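Side-chain contacts in zinc peptidase (Vibrio cholerae, PDB 2GU1), which cuts the peptide cross-links between peptidoglycan strands as a zinc-dependent DD-endopeptidase, probably letting the cell wall take in new glycans and expand: residues 25-28 against 29-33; 113-117 against 118-122; 316-320 against 321-325. All coordinates share one frame; numbering follows the deposited sequence.

In the fold
Following the chain from the N terminus, contact 1 comes first: residues 25-33 turn from helix 18-24 into helix 29-38, within the LysM-like region. Contact 2, residues 113-122, makes a comparable turn from helix 111-117 into helix 122-132 within the Csd3-like region. Contact 3, residues 316-325, is the hairpin of strands 312-318 and 321-323 in the M23 peptidase region. Each closes a tight turn of its own, so they run in series, neither nesting nor crossing, with centres about 30 to 43 Å apart. Contact 3 also ties the regions together: Arg-321 bridges to Glu-93 and Arg-319 to Glu-166, on strands 87-93 and 160-173.

Contact 1 of 3, residues 25-28 against 29-33; sequences LGVP and YSILQ
Tyr-29 follows Pro-28 directly, but its ring leads off along the helix and takes Gln-33 CG over one face, 3.6 Å above the plane and displaced toward the rim. A chi1 of 176°, with CG opposite the backbone N, carries the phenol away from the proline, and a bound sodium ion lies about 4 Å from this side chain. The puckered ring of Pro-28 lies on the other side of the chain, alongside Ile-31 and pointing the same way, with Pro-28 CD 4.0 Å from Ile-31 CG1. Ser-30 OG comes up to the same ring, 3.9 Å from Pro-28 CB. Ile-31 uses its second branch elsewhere: Ile-31 CG2 meets Val-27 CG1 at 3.6 Å, and the two side chains cross at about a right angle. Val-27 reaches it because CG1 stands opposite its own backbone N (chi1 179°), on the carbonyl side of the residue and hence toward the coming helix. Pro-28 is the N-cap. Its carbonyl O accepts the N-H of Leu-32 at 3.1 Å and a second, weak bond from Ile-31 N, so one oxygen starts the first turn. Just before, Gly-26 leaves helix 18-24 through a Schellman motif; its positive phi of 77° breaks the helical course, and Val-27 and Pro-28 follow in extended conformation up to the N-cap. This is the helix-to-helix link of a βααβ unit, as in LysM domains, set between strands 8-11 and 53-58. Val-27 packs inward on Phe-22 of helix 18-24 and Leu-56 of strand 53-58, and Leu-32 seats helix 29-38 on Leu-18, Ser-19 and Phe-22.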
ATOM      1  N   LEU A  25      -6.067 -26.352  -0.648  1.00 24.11           N
ATOM      2  CA  LEU A  25      -7.365 -26.510  -0.000  1.00 22.95           C
ATOM      3  C   LEU A  25      -8.415 -27.125  -0.932  1.00 21.60           C
ATOM      4  O   LEU A  25      -9.586 -27.234  -0.582  1.00 21.00           O
ATOM      5  CB  LEU A  25      -7.856 -25.164   0.552  1.00 21.46           C
ATOM      6  CG  LEU A  25      -7.018 -24.622   1.719  1.00 21.93           C
ATOM      7  CD1 LEU A  25      -7.625 -23.326   2.262  1.00 19.19           C
ATOM      8  CD2 LEU A  25      -6.950 -25.685   2.834  1.00 23.44           C
ATOM      9  N   GLY A  26      -7.988 -27.518  -2.125  1.00 21.54           N
ATOM     10  CA  GLY A  26      -8.904 -28.149  -3.065  1.00 22.94           C
ATOM     11  C   GLY A  26      -9.896 -27.286  -3.828  1.00 24.61           C
ATOM     12  O   GLY A  26     -10.822 -27.816  -4.449  1.00 24.34           O
ATOM     13  N   VAL A  27      -9.729 -25.970  -3.799  1.00 22.58           N
ATOM     14  CA  VAL A  27     -10.648 -25.083  -4.526  1.00 23.14           C
ATOM     15  C   VAL A  27     -10.349 -25.170  -6.028  1.00 24.24           C
ATOM     16  O   VAL A  27      -9.183 -25.160  -6.437  1.00 21.75           O
ATOM     17  CB  VAL A  27     -10.479 -23.622  -4.057  1.00 23.98           C
ATOM     18  CG1 VAL A  27     -11.421 -22.701  -4.833  1.00 23.74           C
ATOM     19  CG2 VAL A  27     -10.741 -23.530  -2.561  1.00 25.90           C
ATOM     20  N   PRO A  28     -11.398 -25.261  -6.869  1.00 25.10           N
ATOM     21  CA  PRO A  28     -11.227 -25.353  -8.323  1.00 25.85           C
ATOM     22  C   PRO A  28     -10.599 -24.109  -8.952  1.00 25.61           C
ATOM     23  O   PRO A  28     -10.744 -22.998  -8.448  1.00 24.49           O
ATOM     24  CB  PRO A  28     -12.655 -25.581  -8.830  1.00 27.31           C
ATOM     25  CG  PRO A  28     -13.349 -26.215  -7.656  1.00 27.68           C
ATOM     26  CD  PRO A  28     -12.818 -25.411  -6.505  1.00 25.59           C
ATOM     27  N   TYR A  29      -9.908 -24.316 -10.065  1.00 25.67           N
ATOM     28  CA  TYR A  29      -9.264 -23.231 -10.790  1.00 27.24           C
ATOM     29  C   TYR A  29     -10.276 -22.145 -11.161  1.00 26.70           C
ATOM     30  O   TYR A  29     -10.040 -20.957 -10.954  1.00 25.66           O
ATOM     31  CB  TYR A  29      -8.624 -23.784 -12.060  1.00 27.95           C
ATOM     32  CG  TYR A  29      -7.998 -22.729 -12.945  1.00 34.06           C
ATOM     33  CD1 TYR A  29      -6.763 -22.169 -12.630  1.00 34.49           C
ATOM     34  CD2 TYR A  29      -8.642 -22.298 -14.104  1.00 34.17           C
ATOM     35  CE1 TYR A  29      -6.177 -21.202 -13.453  1.00 38.63           C
ATOM     36  CE2 TYR A  29      -8.069 -21.331 -14.934  1.00 37.54           C
ATOM     37  CZ  TYR A  29      -6.835 -20.791 -14.601  1.00 36.09           C
ATOM     38  OH  TYR A  29      -6.260 -19.850 -15.421  1.00 39.52           O
ATOM     39  N   SER A  30     -11.406 -22.571 -11.714  1.00 26.26           N
ATOM     40  CA  SER A  30     -12.458 -21.648 -12.130  1.00 25.54           C
ATOM     41  C   SER A  30     -12.881 -20.708 -11.012  1.00 24.21           C
ATOM     42  O   SER A  30     -13.203 -19.541 -11.260  1.00 23.63           O
ATOM     43  CB  SER A  30     -13.671 -22.441 -12.610  1.00 24.29           C
ATOM     44  OG  SER A  30     -14.183 -23.213 -11.543  1.00 27.28           O
ATOM     45  N   ILE A  31     -12.873 -21.210  -9.781  1.00 23.42           N
ATOM     46  CA  ILE A  31     -13.261 -20.417  -8.621  1.00 24.06           C
ATOM     47  C   ILE A  31     -12.128 -19.468  -8.256  1.00 22.73           C
ATOM     48  O   ILE A  31     -12.358 -18.335  -7.842  1.00 22.95           O
ATOM     49  CB  ILE A  31     -13.593 -21.320  -7.418  1.00 25.33           C
ATOM     50  CG1 ILE A  31     -14.798 -22.212  -7.753  1.00 26.93           C
ATOM     51  CG2 ILE A  31     -13.835 -20.471  -6.179  1.00 25.16           C
ATOM     52  CD1 ILE A  31     -16.052 -21.465  -8.163  1.00 30.66           C
ATOM     53  N   LEU A  32     -10.898 -19.939  -8.402  1.00 25.13           N
ATOM     54  CA  LEU A  32      -9.752 -19.083  -8.133  1.00 22.71           C
ATOM     55  C   LEU A  32      -9.882 -17.854  -9.054  1.00 22.81           C
ATOM     56  O   LEU A  32      -9.728 -16.717  -8.617  1.00 22.66           O
ATOM     57  CB  LEU A  32      -8.459 -19.832  -8.446  1.00 24.38           C
ATOM     58  CG  LEU A  32      -7.212 -18.956  -8.486  1.00 22.79           C
ATOM     59  CD1 LEU A  32      -7.099 -18.196  -7.188  1.00 27.92           C
ATOM     60  CD2 LEU A  32      -5.981 -19.826  -8.729  1.00 28.25           C
ATOM     61  N   GLN A  33     -10.189 -18.098 -10.325  1.00 22.47           N
ATOM     62  CA  GLN A  33     -10.336 -17.010 -11.302  1.00 22.79           C
ATOM     63  C   GLN A  33     -11.438 -16.001 -10.964  1.00 23.20           C
ATOM     64  O   GLN A  33     -11.321 -14.812 -11.278  1.00 22.42           O
ATOM     65  CB  GLN A  33     -10.584 -17.580 -12.708  1.00 23.33           C
ATOM     66  CG  GLN A  33      -9.394 -18.328 -13.295  1.00 26.98           C
ATOM     67  CD  GLN A  33      -8.077 -17.733 -12.838  1.00 31.49           C
ATOM     68  OE1 GLN A  33      -7.446 -18.234 -11.905  1.00 36.02           O
ATOM     69  NE2 GLN A  33      -7.667 -16.641 -13.473  1.00 27.42           N
TER

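Contact 2 of 3, residues 113-117 against 118-122; sequences VSARR and VGLTS
From Ala-115 to Leu-120 the backbone ends helix 111-117 in a Schellman motif, Leu-120 N reaching back to Ala-115 O at 3.1 Å and Gly-119 N to Arg-116 O, with Gly-119 taking the positive-phi position of the motif at 120°. On the inner side of the turn one pair of methyls meets, Ala-115 CB touching Leu-120 CD1 at 3.7 Å, and Leu-120 CB also packs against Ala-115 O. Val-118 CG1 stands between its backbone N and carbonyl carbon (chi1 79°), which brings it hard against Ala-115 O at 3.1 Å, a tight fit. Leu-120 and Val-118 then rest on Phe-103 of strand 97-106, with Leu-120 reaching Ile-150 of strand 147-157 as well. Outside the turn, Arg-116 curls alongside Leu-120 O. Bends at chi2 and chi3 bring Arg-116 CD to 3.1 Å from Leu-120 O and place that oxygen at the edge of the guanidinium, near its plane. Ser-122 N lies over one face of the same group, 3.6 Å above it and shifted toward the rim. The CA-H of Arg-116 also points at Leu-120 O, 3.5 Å from CA and almost straight. Thr-121, the N-cap of helix 122-132, turns away; its side chain caps a backbone N in the first turn of that helix, OG1 also bonds Ser-123 OG, and its own N bonds Gln-124 OE1. Two N-H groups grip Ala-115 O, that of Leu-120 and, weakly, that of Val-118, so the backbone itself satisfies this oxygen. With the cationic group of Arg-116 beside it, the Leu-120 carbonyl is probably polarised.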
ATOM      1  N   VAL A 113      21.193   1.063  16.145  1.00 40.98           N
ATOM      2  CA  VAL A 113      21.324   0.049  17.185  1.00 40.15           C
ATOM      3  C   VAL A 113      20.523   0.421  18.424  1.00 38.11           C
ATOM      4  O   VAL A 113      19.760  -0.391  18.952  1.00 36.50           O
ATOM      5  CB  VAL A 113      22.802  -0.141  17.587  1.00 41.10           C
ATOM      6  CG1 VAL A 113      22.912  -1.150  18.715  1.00 42.01           C
ATOM      7  CG2 VAL A 113      23.608  -0.602  16.384  1.00 42.89           C
ATOM      8  N   SER A 114      20.707   1.656  18.878  1.00 36.77           N
ATOM      9  CA  SER A 114      20.011   2.161  20.054  1.00 37.49           C
ATOM     10  C   SER A 114      18.497   2.202  19.844  1.00 36.74           C
ATOM     11  O   SER A 114      17.727   1.967  20.777  1.00 37.61           O
ATOM     12  CB  SER A 114      20.524   3.561  20.395  1.00 37.97           C
ATOM     13  OG  SER A 114      19.879   4.072  21.546  1.00 41.62           O
ATOM     14  N   ALA A 115      18.079   2.502  18.617  1.00 35.10           N
ATOM     15  CA  ALA A 115      16.660   2.574  18.271  1.00 33.44           C
ATOM     16  C   ALA A 115      16.034   1.181  18.317  1.00 34.67           C
ATOM     17  O   ALA A 115      14.915   1.002  18.812  1.00 32.28           O
ATOM     18  CB  ALA A 115      16.488   3.183  16.875  1.00 31.25           C
ATOM     19  N   ARG A 116      16.758   0.195  17.792  1.00 35.37           N
ATOM     20  CA  ARG A 116      16.278  -1.181  17.788  1.00 36.98           C
ATOM     21  C   ARG A 116      16.221  -1.718  19.219  1.00 37.82           C
ATOM     22  O   ARG A 116      15.274  -2.409  19.598  1.00 37.39           O
ATOM     23  CB  ARG A 116      17.196  -2.072  16.935  1.00 37.10           C
ATOM     24  CG  ARG A 116      17.109  -1.841  15.423  1.00 34.85           C
ATOM     25  CD  ARG A 116      15.704  -2.096  14.890  1.00 35.97           C
ATOM     26  NE  ARG A 116      15.206  -3.424  15.245  1.00 40.75           N
ATOM     27  CZ  ARG A 116      15.478  -4.534  14.566  1.00 41.07           C
ATOM     28  NH1 ARG A 116      16.241  -4.480  13.489  1.00 42.23           N
ATOM     29  NH2 ARG A 116      14.995  -5.701  14.971  1.00 39.45           N
ATOM     30  N   ARG A 117      17.230  -1.391  20.020  1.00 39.56           N
ATOM     31  CA  ARG A 117      17.271  -1.862  21.403  1.00 41.10           C
ATOM     32  C   ARG A 117      16.123  -1.335  22.258  1.00 41.25           C
ATOM     33  O   ARG A 117      15.700  -1.998  23.214  1.00 40.74           O
ATOM     34  CB  ARG A 117      18.608  -1.491  22.051  1.00 45.76           C
ATOM     35  CG  ARG A 117      19.793  -2.196  21.414  1.00 50.61           C
ATOM     36  CD  ARG A 117      21.054  -2.079  22.253  1.00 55.20           C
ATOM     37  NE  ARG A 117      22.151  -2.828  21.644  1.00 58.49           N
ATOM     38  CZ  ARG A 117      23.324  -3.056  22.226  1.00 60.71           C
ATOM     39  NH1 ARG A 117      23.568  -2.594  23.447  1.00 61.61           N
ATOM     40  NH2 ARG A 117      24.253  -3.755  21.585  1.00 60.49           N
ATOM     41  N   VAL A 118      15.609  -0.155  21.917  1.00 39.12           N
ATOM     42  CA  VAL A 118      14.517   0.430  22.684  1.00 38.81           C
ATOM     43  C   VAL A 118      13.124   0.027  22.180  1.00 37.27           C
ATOM     44  O   VAL A 118      12.113   0.468  22.729  1.00 39.24           O
ATOM     45  CB  VAL A 118      14.621   1.977  22.721  1.00 40.05           C
ATOM     46  CG1 VAL A 118      14.110   2.578  21.416  1.00 39.74           C
ATOM     47  CG2 VAL A 118      13.849   2.519  23.909  1.00 43.22           C
ATOM     48  N   GLY A 119      13.059  -0.798  21.138  1.00 35.43           N
ATOM     49  CA  GLY A 119      11.756  -1.237  20.657  1.00 35.05           C
ATOM     50  C   GLY A 119      11.346  -0.926  19.227  1.00 33.62           C
ATOM     51  O   GLY A 119      10.414  -1.534  18.707  1.00 33.73           O
ATOM     52  N   LEU A 120      12.014   0.020  18.584  1.00 32.83           N
ATOM     53  CA  LEU A 120      11.669   0.358  17.207  1.00 32.48           C
ATOM     54  C   LEU A 120      12.071  -0.774  16.261  1.00 33.60           C
ATOM     55  O   LEU A 120      13.074  -1.454  16.490  1.00 31.44           O
ATOM     56  CB  LEU A 120      12.377   1.653  16.805  1.00 31.55           C
ATOM     57  CG  LEU A 120      11.919   2.868  17.612  1.00 31.09           C
ATOM     58  CD1 LEU A 120      12.951   3.968  17.534  1.00 29.38           C
ATOM     59  CD2 LEU A 120      10.566   3.334  17.090  1.00 29.74           C
ATOM     60  N   THR A 121      11.287  -0.974  15.205  1.00 32.91           N
ATOM     61  CA  THR A 121      11.575  -2.018  14.227  1.00 33.67           C
ATOM     62  C   THR A 121      12.513  -1.493  13.143  1.00 34.34           C
ATOM     63  O   THR A 121      12.817  -0.293  13.092  1.00 34.17           O
ATOM     64  CB  THR A 121      10.296  -2.517  13.530  1.00 35.16           C
ATOM     65  OG1 THR A 121       9.755  -1.468  12.714  1.00 35.14           O
ATOM     66  CG2 THR A 121       9.264  -2.951  14.552  1.00 35.09           C
ATOM     67  N   SER A 122      12.960  -2.395  12.276  1.00 33.74           N
ATOM     68  CA  SER A 122      13.853  -2.029  11.183  1.00 34.57           C
ATOM     69  C   SER A 122      13.160  -1.043  10.252  1.00 33.79           C
ATOM     70  O   SER A 122      13.763  -0.052   9.831  1.00 31.93           O
ATOM     71  CB  SER A 122      14.265  -3.269  10.380  1.00 35.76           C
ATOM     72  OG  SER A 122      15.059  -4.143  11.159  1.00 41.17           O
TER

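Contact 3 of 3, residues 316-320 against 321-325; sequences VLVRN and RPVDA
Val-318 and Val-323 meet on one face of the hairpin, their side chains crossing at about a right angle with Val-318 CG2 3.5 Å from Val-323 CG1. Each valine turns the touching methyl opposite its own carbonyl carbon, though by different rotations: chi1 is 176° in Val-318 and -54° in Val-323, whose CG2 therefore sits between backbone N and carbonyl carbon and faces Val-316. The branches of Val-316 are shared out, CG1 going to Val-323 CG2 and CG2 to Ala-325 CB at 3.6 Å. On the reverse face Leu-317 CD2 presses on Pro-322, 3.4 Å from Pro-322 CA, closer than ordinary van der Waals contact. The hairpin is a two-residue one: Arg-319 and Asn-320, both at positive phi, form a type I' turn, closed by Val-318 N to Arg-321 O at 2.8 Å and Arg-321 N to Val-318 O. It ends strand 312-318 of the M23 peptidase sheet, the strand that bears the zinc ligand His-313, whose side chain is about 8 Å from that of Pro-322. Farther along, Val-323 N donates to Val-316 O at 3.0 Å; on the other side of the same pair a water stands in for the direct bond, accepting from Val-316 N and donating to Val-323 O at 2.7 Å. Arg-321 lays CB against Val-318 O at 3.4 Å, then runs out extended to a salt bridge with Glu-93. Arg-319, likewise extended, pairs with Glu-166, while Asn-320 OD1 takes a hydrogen bond from Lys-275.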
ATOM      1  N   VAL A 316      -3.678   6.036  -6.373  1.00 20.48           N
ATOM      2  CA  VAL A 316      -2.945   6.666  -5.288  1.00 18.44           C
ATOM      3  C   VAL A 316      -3.601   6.108  -4.035  1.00 21.46           C
ATOM      4  O   VAL A 316      -4.829   6.140  -3.906  1.00 23.48           O
ATOM      5  CB  VAL A 316      -3.088   8.206  -5.269  1.00 17.92           C
ATOM      6  CG1 VAL A 316      -2.385   8.778  -4.030  1.00 14.94           C
ATOM      7  CG2 VAL A 316      -2.469   8.801  -6.531  1.00 19.37           C
ATOM      8  N   LEU A 317      -2.792   5.566  -3.132  1.00 22.38           N
ATOM      9  CA  LEU A 317      -3.320   5.014  -1.892  1.00 21.52           C
ATOM     10  C   LEU A 317      -2.834   5.821  -0.698  1.00 21.57           C
ATOM     11  O   LEU A 317      -1.647   6.109  -0.579  1.00 22.95           O
ATOM     12  CB  LEU A 317      -2.879   3.557  -1.702  1.00 21.50           C
ATOM     13  CG  LEU A 317      -3.175   2.522  -2.785  1.00 23.85           C
ATOM     14  CD1 LEU A 317      -2.902   1.132  -2.207  1.00 25.89           C
ATOM     15  CD2 LEU A 317      -4.609   2.617  -3.244  1.00 27.82           C
ATOM     16  N   VAL A 318      -3.767   6.189   0.178  1.00 22.44           N
ATOM     17  CA  VAL A 318      -3.449   6.928   1.394  1.00 20.00           C
ATOM     18  C   VAL A 318      -3.711   5.929   2.518  1.00 21.73           C
ATOM     19  O   VAL A 318      -4.858   5.539   2.741  1.00 22.13           O
ATOM     20  CB  VAL A 318      -4.382   8.138   1.595  1.00 21.88           C
ATOM     21  CG1 VAL A 318      -4.063   8.823   2.925  1.00 22.11           C
ATOM     22  CG2 VAL A 318      -4.245   9.111   0.423  1.00 22.86           C
ATOM     23  N   ARG A 319      -2.653   5.524   3.207  1.00 20.43           N
ATOM     24  CA  ARG A 319      -2.755   4.540   4.281  1.00 25.96           C
ATOM     25  C   ARG A 319      -3.461   3.294   3.755  1.00 27.87           C
ATOM     26  O   ARG A 319      -4.304   2.698   4.427  1.00 26.87           O
ATOM     27  CB  ARG A 319      -3.487   5.133   5.491  1.00 24.00           C
ATOM     28  CG  ARG A 319      -2.690   6.264   6.151  1.00 25.39           C
ATOM     29  CD  ARG A 319      -3.236   6.685   7.522  1.00 23.66           C
ATOM     30  NE  ARG A 319      -2.392   7.713   8.124  1.00 23.67           N
ATOM     31  CZ  ARG A 319      -2.408   9.001   7.792  1.00 24.42           C
ATOM     32  NH1 ARG A 319      -3.240   9.446   6.860  1.00 21.67           N
ATOM     33  NH2 ARG A 319      -1.568   9.848   8.380  1.00 22.58           N
ATOM     34  N   ASN A 320      -3.099   2.924   2.528  1.00 28.27           N
ATOM     35  CA  ASN A 320      -3.640   1.753   1.851  1.00 31.56           C
ATOM     36  C   ASN A 320      -5.083   1.863   1.374  1.00 30.96           C
ATOM     37  O   ASN A 320      -5.673   0.871   0.944  1.00 33.81           O
ATOM     38  CB  ASN A 320      -3.473   0.517   2.741  1.00 32.42           C
ATOM     39  CG  ASN A 320      -2.021   0.202   3.008  1.00 35.62           C
ATOM     40  OD1 ASN A 320      -1.227   0.046   2.075  1.00 38.41           O
ATOM     41  ND2 ASN A 320      -1.655   0.110   4.284  1.00 38.21           N
ATOM     42  N   ARG A 321      -5.650   3.062   1.449  1.00 29.99           N
ATOM     43  CA  ARG A 321      -7.012   3.296   0.984  1.00 27.38           C
ATOM     44  C   ARG A 321      -6.950   4.099  -0.318  1.00 27.21           C
ATOM     45  O   ARG A 321      -6.361   5.187  -0.365  1.00 23.17           O
ATOM     46  CB  ARG A 321      -7.812   4.117   1.994  1.00 30.89           C
ATOM     47  CG  ARG A 321      -7.839   3.584   3.416  1.00 35.44           C
ATOM     48  CD  ARG A 321      -8.643   4.548   4.289  1.00 41.98           C
ATOM     49  NE  ARG A 321      -8.556   4.241   5.713  1.00 46.38           N
ATOM     50  CZ  ARG A 321      -9.536   3.687   6.417  1.00 49.91           C
ATOM     51  NH1 ARG A 321     -10.685   3.374   5.827  1.00 50.51           N
ATOM     52  NH2 ARG A 321      -9.375   3.459   7.715  1.00 51.37           N
ATOM     53  N   PRO A 322      -7.571   3.591  -1.389  1.00 25.20           N
ATOM     54  CA  PRO A 322      -7.507   4.372  -2.628  1.00 25.22           C
ATOM     55  C   PRO A 322      -8.255   5.707  -2.540  1.00 26.17           C
ATOM     56  O   PRO A 322      -9.289   5.810  -1.886  1.00 25.34           O
ATOM     57  CB  PRO A 322      -8.094   3.422  -3.675  1.00 27.47           C
ATOM     58  CG  PRO A 322      -8.993   2.521  -2.881  1.00 28.18           C
ATOM     59  CD  PRO A 322      -8.203   2.280  -1.609  1.00 25.03           C
ATOM     60  N   VAL A 323      -7.696   6.735  -3.176  1.00 25.82           N
ATOM     61  CA  VAL A 323      -8.303   8.063  -3.193  1.00 24.47           C
ATOM     62  C   VAL A 323      -8.197   8.574  -4.629  1.00 25.08           C
ATOM     63  O   VAL A 323      -7.377   8.079  -5.409  1.00 21.45           O
ATOM     64  CB  VAL A 323      -7.558   9.057  -2.263  1.00 26.57           C
ATOM     65  CG1 VAL A 323      -7.450   8.487  -0.848  1.00 25.23           C
ATOM     66  CG2 VAL A 323      -6.180   9.368  -2.831  1.00 25.73           C
ATOM     67  N   ASP A 324      -9.026   9.553  -4.974  1.00 25.15           N
ATOM     68  CA  ASP A 324      -9.020  10.134  -6.313  1.00 27.56           C
ATOM     69  C   ASP A 324      -7.656  10.781  -6.559  1.00 27.67           C
ATOM     70  O   ASP A 324      -7.300  11.752  -5.893  1.00 29.01           O
ATOM     71  CB  ASP A 324     -10.126  11.189  -6.428  1.00 27.92           C
ATOM     72  CG  ASP A 324     -10.404  11.589  -7.861  1.00 32.07           C
ATOM     73  OD1 ASP A 324      -9.454  11.611  -8.674  1.00 30.41           O
ATOM     74  OD2 ASP A 324     -11.578  11.890  -8.174  1.00 33.39           O
ATOM     75  N   ALA A 325      -6.899  10.240  -7.511  1.00 25.64           N
ATOM     76  CA  ALA A 325      -5.571  10.760  -7.830  1.00 25.14           C
ATOM     77  C   ALA A 325      -5.616  12.204  -8.323  1.00 27.37           C
ATOM     78  O   ALA A 325      -4.632  12.929  -8.219  1.00 26.34           O
ATOM     79  CB  ALA A 325      -4.909   9.885  -8.884  1.00 23.01           C
TER
HETATM   80  O   HOH W   1      -6.652   6.044  -7.024  1.00 21.94           O